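Local coordinates for protein DyP (Bjerkandera adusta, PDB 3VXJ) that probably works as a heme b peroxidase that uses hydrogen peroxide to oxidise dyes and phenols, and binds 2,6-dimethoxyphenol, at residues Asn373-Ala378 and Gly389-Ile394. Residues are numbered along the deposited sequence; the frame is centred on the assembly and turned at random.
With HEM (protoporphyrin IX containing Fe), chain B.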
loop_
_atom_site.group_PDB
_atom_site.type_symbol
_atom_site.label_atom_id
_atom_site.label_comp_id
_atom_site.label_asym_id
_atom_site.label_seq_id
_atom_site.Cartn_x
_atom_site.Cartn_y
_atom_site.Cartn_z
ATOM N N ASN A 373 9.545 1.242 12.551
ATOM C CA ASN A 373 10.519 0.315 13.112
ATOM C C ASN A 373 11.542 -0.153 12.099
ATOM O O ASN A 373 12.669 -0.476 12.460
ATOM C CB ASN A 373 9.830 -0.908 13.705
ATOM C CG ASN A 373 8.850 -0.554 14.799
ATOM O OD1 ASN A 373 7.904 0.204 14.590
ATOM N ND2 ASN A 373 9.065 -1.118 15.980
ATOM N N TRP A 374 11.131 -0.187 10.837
ATOM C CA TRP A 374 11.958 -0.747 9.790
ATOM C C TRP A 374 12.499 0.299 8.806
ATOM O O TRP A 374 13.695 0.594 8.830
ATOM C CB TRP A 374 11.215 -1.884 9.078
ATOM C CG TRP A 374 11.030 -3.106 9.958
ATOM C CD1 TRP A 374 11.649 -3.369 11.158
ATOM C CD2 TRP A 374 10.186 -4.222 9.688
ATOM N NE1 TRP A 374 11.245 -4.590 11.641
ATOM C CE2 TRP A 374 10.340 -5.130 10.762
ATOM C CE3 TRP A 374 9.305 -4.540 8.646
ATOM C CZ2 TRP A 374 9.664 -6.339 10.814
ATOM C CZ3 TRP A 374 8.625 -5.737 8.705
ATOM C CH2 TRP A 374 8.811 -6.632 9.781
ATOM N N ALA A 375 11.634 0.865 7.964
ATOM C CA ALA A 375 12.087 1.794 6.923
ATOM C C ALA A 375 12.844 3.014 7.464
ATOM O O ALA A 375 13.843 3.421 6.888
ATOM C CB ALA A 375 10.917 2.220 6.053
ATOM N N ASN A 376 12.343 3.596 8.553
ATOM C CA ASN A 376 12.934 4.802 9.160
ATOM C C ASN A 376 14.139 4.532 10.054
ATOM O O ASN A 376 14.755 5.466 10.590
ATOM C CB ASN A 376 11.899 5.552 10.005
ATOM C CG ASN A 376 10.815 6.215 9.174
ATOM O OD1 ASN A 376 10.822 6.171 7.933
ATOM N ND2 ASN A 376 9.846 6.803 9.858
ATOM N N ASN A 377 14.468 3.259 10.237
ATOM C CA ASN A 377 15.468 2.866 11.219
ATOM C C ASN A 377 16.769 2.509 10.519
ATOM O O ASN A 377 16.863 1.455 9.881
ATOM C CB ASN A 377 14.908 1.680 11.998
ATOM C CG ASN A 377 15.804 1.210 13.126
ATOM O OD1 ASN A 377 16.973 1.589 13.249
ATOM N ND2 ASN A 377 15.245 0.336 13.959
ATOM N N ALA A 378 17.786 3.363 10.658
ATOM C CA ALA A 378 19.065 3.119 9.996
ATOM C C ALA A 378 19.714 1.820 10.446
ATOM O O ALA A 378 20.515 1.238 9.722
ATOM C CB ALA A 378 20.021 4.281 10.226
ATOM N N GLY A 389 20.954 1.792 6.934
ATOM C CA GLY A 389 20.535 3.138 6.569
ATOM C C GLY A 389 19.038 3.261 6.349
ATOM O O GLY A 389 18.263 2.362 6.688
ATOM N N ILE A 390 18.644 4.400 5.789
ATOM C CA ILE A 390 17.246 4.771 5.626
ATOM C C ILE A 390 16.730 4.275 4.279
ATOM O O ILE A 390 17.385 4.459 3.257
ATOM C CB ILE A 390 17.099 6.311 5.739
ATOM C CG1 ILE A 390 17.721 6.823 7.051
ATOM C CG2 ILE A 390 15.637 6.744 5.558
ATOM C CD1 ILE A 390 17.259 6.045 8.299
ATOM N N GLU A 391 15.562 3.639 4.281
ATOM C CA GLU A 391 14.995 3.088 3.062
ATOM C C GLU A 391 14.830 4.236 2.043
ATOM O O GLU A 391 14.170 5.237 2.344
ATOM C CB GLU A 391 13.667 2.420 3.397
ATOM C CG GLU A 391 13.189 1.415 2.362
ATOM C CD GLU A 391 12.635 2.080 1.129
ATOM O OE1 GLU A 391 11.481 2.566 1.193
ATOM O OE2 GLU A 391 13.353 2.114 0.094
ATOM N N PRO A 392 15.446 4.110 0.852
ATOM C CA PRO A 392 15.489 5.256 -0.068
ATOM C C PRO A 392 14.162 5.680 -0.695
ATOM O O PRO A 392 14.055 6.836 -1.107
ATOM C CB PRO A 392 16.471 4.804 -1.158
ATOM C CG PRO A 392 16.435 3.294 -1.094
ATOM C CD PRO A 392 16.282 2.992 0.374
ATOM N N ILE A 393 13.177 4.784 -0.786
ATOM C CA ILE A 393 11.904 5.131 -1.405
ATOM C C ILE A 393 10.971 5.847 -0.427
ATOM O O ILE A 393 10.513 6.957 -0.721
ATOM C CB ILE A 393 11.246 3.898 -2.068
ATOM C CG1 ILE A 393 12.226 3.225 -3.056
ATOM C CG2 ILE A 393 9.929 4.263 -2.760
ATOM C CD1 ILE A 393 12.890 4.163 -4.087
ATOM N N ILE A 394 10.693 5.239 0.729
ATOM C CA ILE A 394 9.747 5.851 1.681
ATOM C C ILE A 394 10.285 6.088 3.095
ATOM O O ILE A 394 9.551 6.552 3.951
ATOM C CB ILE A 394 8.328 5.169 1.701
ATOM C CG1 ILE A 394 8.415 3.647 1.770
ATOM C CG2 ILE A 394 7.496 5.619 0.492
ATOM C CD1 ILE A 394 8.727 3.110 3.155
HETATM C CHA HEM B . 6.503 -3.727 -2.282
HETATM C CHB HEM B . 6.479 0.559 -4.517
HETATM C CHC HEM B . 5.187 2.748 -0.402
HETATM C CHD HEM B . 5.169 -1.531 1.849
HETATM C C1A HEM B . 6.642 -2.756 -3.235
HETATM C C2A HEM B . 7.092 -2.971 -4.592
HETATM C C3A HEM B . 7.094 -1.774 -5.206
HETATM C C4A HEM B . 6.618 -0.787 -4.264
HETATM C CMA HEM B . 7.490 -1.469 -6.663
HETATM C CAA HEM B . 7.551 -4.331 -5.162
HETATM C CBA HEM B . 6.441 -5.193 -5.769
HETATM C CGA HEM B . 5.517 -5.814 -4.749
HETATM O O1A HEM B . 5.920 -6.735 -4.007
HETATM O O2A HEM B . 4.328 -5.391 -4.702
HETATM C C1B HEM B . 6.113 1.530 -3.605
HETATM C C2B HEM B . 5.979 2.943 -3.883
HETATM C C3B HEM B . 5.615 3.553 -2.739
HETATM C C4B HEM B . 5.499 2.529 -1.721
HETATM C CMB HEM B . 6.245 3.581 -5.264
HETATM C CAB HEM B . 5.322 5.048 -2.496
HETATM C CBB HEM B . 4.952 5.869 -3.481
HETATM C C1C HEM B . 5.117 1.784 0.572
HETATM C C2C HEM B . 4.848 2.018 1.978
HETATM C C3C HEM B . 4.858 0.832 2.607
HETATM C C4C HEM B . 5.126 -0.180 1.608
HETATM C CMC HEM B . 4.587 3.408 2.588
HETATM C CAC HEM B . 4.616 0.520 4.107
HETATM C CBC HEM B . 5.058 1.332 5.077
HETATM C C1D HEM B . 5.458 -2.504 0.927
HETATM C C2D HEM B . 5.385 -3.916 1.208
HETATM C C3D HEM B . 5.808 -4.591 -0.059
HETATM C C4D HEM B . 6.089 -3.530 -0.993
HETATM C CMD HEM B . 4.990 -4.637 2.508
HETATM C CAD HEM B . 5.917 -6.112 -0.243
HETATM C CBD HEM B . 7.258 -6.547 0.340
HETATM C CGD HEM B . 7.444 -8.037 0.251
HETATM O O1D HEM B . 8.512 -8.464 -0.267
HETATM O O2D HEM B . 6.551 -8.796 0.691
HETATM N NA HEM B . 6.388 -1.418 -3.068
HETATM N NB HEM B . 5.845 1.307 -2.260
HETATM N NC HEM B . 5.318 0.435 0.395
HETATM N ND HEM B . 5.847 -2.304 -0.395
HETATM FE FE HEM B . 5.917 -0.478 -1.315
HETATM O O HOH W 1 4.026 -0.786 -1.865
#
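On the proximal side of the heme pocket, the end of helix 367-375 and the turn that follows it pack against and hydrogen-bond to the loop 389-394, which carries E391 to the axial iron ligand H308. E391 N donates to A375 O (3.1 Å), and further out G389 N donates to A378 O at 2.9 Å. G389 has a positive phi of 90°, where a CB would press on the preceding carbonyl oxygen, so glycine fits. Between these bonds the CD1 methyl of I390 covers the turn, 3.4 Å from N376 O and 3.8 Å from A378 CB. The small A375 lets the loop come close: its CB sits 3.8 Å from E391 CB and 3.7 Å from I394 CD1. I394, branched and apolar, bridges protein and porphyrin, its CG2 lying 3.7 Å from HEM CAB. E391 sends CG anti to its own backbone N (chi1 -160°), then bends at chi2, bringing the carboxylate back over its own loop. There I394 N meets OE1 and I393 N meets OE2, both from above the carboxylate plane, while OE1 also pairs with H308 ND1. Two backbone N-H groups and the imidazole nitrogen ND1 of H308 together hold the carboxylate in place, which would probably make the imidazole more electron-donating toward iron. A carboxylate behind the proximal histidine, as here, is a familiar second-shell arrangement of heme peroxidases.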